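Local coordinates for macrophage migration inhibitory factor (Plasmodium berghei, PDB 2WKB), which is a parasite member of the macrophage migration inhibitory factor family, and assembles as a trimer whose subunits are built from beta-alpha-beta units, at residues Asn18-Ile23 / Ile38-Asp43. Residues are numbered along the deposited sequence; the frame is centred on the assembly and turned at random.
Sequences NTLSEI and IMSNYD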
# COMPACT_ATOMS: atom_id res chain seq x y z
N ASN E 18 15.09 -13.82 5.21
CA ASN E 18 15.85 -13.77 6.46
C ASN E 18 15.66 -12.50 7.24
O ASN E 18 15.52 -12.53 8.48
CB ASN E 18 17.36 -13.93 6.15
CG ASN E 18 17.71 -15.35 5.70
OD1 ASN E 18 16.94 -16.30 5.89
ND2 ASN E 18 18.89 -15.49 5.07
N THR E 19 15.61 -11.39 6.50
CA THR E 19 15.41 -10.08 7.11
C THR E 19 14.00 -9.98 7.74
O THR E 19 13.87 -9.57 8.89
CB THR E 19 15.61 -8.94 6.07
OG1 THR E 19 16.96 -8.99 5.62
CG2 THR E 19 15.41 -7.58 6.73
N LEU E 20 12.99 -10.40 7.01
CA LEU E 20 11.59 -10.34 7.52
C LEU E 20 11.49 -11.28 8.73
O LEU E 20 10.81 -10.96 9.71
CB LEU E 20 10.56 -10.72 6.44
CG LEU E 20 10.52 -9.72 5.22
CD1 LEU E 20 9.66 -10.29 4.06
CD2 LEU E 20 9.98 -8.30 5.74
N SER E 21 12.14 -12.45 8.69
CA SER E 21 12.01 -13.37 9.82
C SER E 21 12.62 -12.78 11.08
O SER E 21 12.08 -12.91 12.17
CB SER E 21 12.69 -14.75 9.39
OG SER E 21 12.80 -15.52 10.58
N GLU E 22 13.71 -12.03 10.92
CA GLU E 22 14.38 -11.39 12.02
C GLU E 22 13.53 -10.25 12.61
O GLU E 22 13.46 -10.09 13.84
CB GLU E 22 15.76 -10.86 11.60
CG GLU E 22 16.79 -12.02 11.38
CD GLU E 22 18.25 -11.52 11.26
OE1 GLU E 22 18.55 -10.41 11.77
OE2 GLU E 22 19.06 -12.27 10.64
N ILE E 23 12.84 -9.53 11.71
CA ILE E 23 11.92 -8.46 12.14
C ILE E 23 10.75 -9.08 12.90
O ILE E 23 10.36 -8.57 13.98
CB ILE E 23 11.44 -7.59 10.93
CG1 ILE E 23 12.62 -6.76 10.45
CG2 ILE E 23 10.26 -6.60 11.41
CD1 ILE E 23 12.37 -5.95 9.13
N ILE E 38 0.82 -12.69 11.91
CA ILE E 38 1.36 -11.48 11.29
C ILE E 38 1.61 -11.68 9.79
O ILE E 38 2.05 -12.76 9.40
CB ILE E 38 2.63 -11.05 12.07
CG1 ILE E 38 3.03 -9.58 11.84
CG2 ILE E 38 3.75 -12.08 11.97
CD1 ILE E 38 4.30 -9.20 12.68
N MET E 39 1.30 -10.66 8.97
CA MET E 39 1.84 -10.62 7.57
C MET E 39 3.07 -9.78 7.56
O MET E 39 3.15 -8.78 8.33
CB MET E 39 0.86 -9.99 6.59
CG MET E 39 -0.39 -10.71 6.46
SD MET E 39 -1.30 -9.82 5.18
CE MET E 39 -2.18 -8.65 6.21
N SER E 40 4.11 -10.22 6.80
CA SER E 40 5.20 -9.30 6.58
C SER E 40 5.57 -9.31 5.11
O SER E 40 5.18 -10.23 4.38
CB SER E 40 6.35 -9.56 7.52
OG SER E 40 7.06 -10.77 7.18
N ASN E 41 6.25 -8.27 4.67
CA ASN E 41 6.52 -8.19 3.22
C ASN E 41 7.71 -7.31 3.00
O ASN E 41 7.99 -6.40 3.79
CB ASN E 41 5.32 -7.59 2.44
CG ASN E 41 5.53 -7.70 0.94
OD1 ASN E 41 6.04 -8.73 0.49
ND2 ASN E 41 5.17 -6.67 0.15
N TYR E 42 8.45 -7.61 1.92
CA TYR E 42 9.51 -6.75 1.41
C TYR E 42 9.04 -6.25 0.04
O TYR E 42 8.83 -7.03 -0.87
CB TYR E 42 10.81 -7.66 1.27
CG TYR E 42 11.82 -7.08 0.27
CD1 TYR E 42 12.55 -5.91 0.54
CD2 TYR E 42 12.09 -7.79 -0.92
CE1 TYR E 42 13.46 -5.39 -0.39
CE2 TYR E 42 13.01 -7.28 -1.88
CZ TYR E 42 13.71 -6.10 -1.57
OH TYR E 42 14.61 -5.62 -2.51
N ASP E 43 8.71 -4.98 -0.02
CA ASP E 43 8.11 -4.37 -1.17
C ASP E 43 9.15 -3.49 -1.84
O ASP E 43 9.48 -2.38 -1.36
CB ASP E 43 6.86 -3.55 -0.78
CG ASP E 43 6.05 -3.09 -2.02
OD1 ASP E 43 6.52 -3.21 -3.17
OD2 ASP E 43 4.92 -2.63 -1.82
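Leu20, on the face of helix 13-31 that looks down on the sheet, drives its branched end onto the strand between Ser40 and Tyr42. The contact belongs to the beta-alpha-beta unit of the MIF fold: strand 4-7 leads into helix 13-31, which returns over the sheet to strand 39-44, parallel to 4-7. The two short segments run at 141° to each other, with axes 8.6 Å apart at closest approach. That spacing suits leucine, whose two methyls can cover the peptide between Asn41 and Tyr42. Leu20 CD2 lies 3.4 Å from Asn41 O. Leu20 CD1 sits 3.6 Å from Tyr42 N and also meets Tyr42 CB at 4.0 Å. With Leu20 CG anti to its own carbonyl carbon (chi1 -64°), the chain continues toward the strand, and a chi2 of 170° sets the two methyls over that peptide.

Ser40, the residue before Asn41, is small enough to let the helix come near: Leu20 CA and Ser40 CA are 6.5 Å apart. Its hydroxyl, buried beneath the helix, is satisfied by a hydrogen bond between Ser40 OG and Glu24 OE2, one turn further along that helix. Tyr42 offers Leu20 its CB, then turns its ring away, so that its OH hydrogen-bonds with Ile9 O and Ile11 N. Asn41 faces the other way, and its ND2 hydrogen-bonds Gln45 OE1 of the second subunit, the amide supplying a donor at this interface. Arg49 of that subunit packs against both Leu20 and Ser40. Where Leu20 and Ser40 meet, Leu20 CB rests 3.6 Å from Ser40 OG.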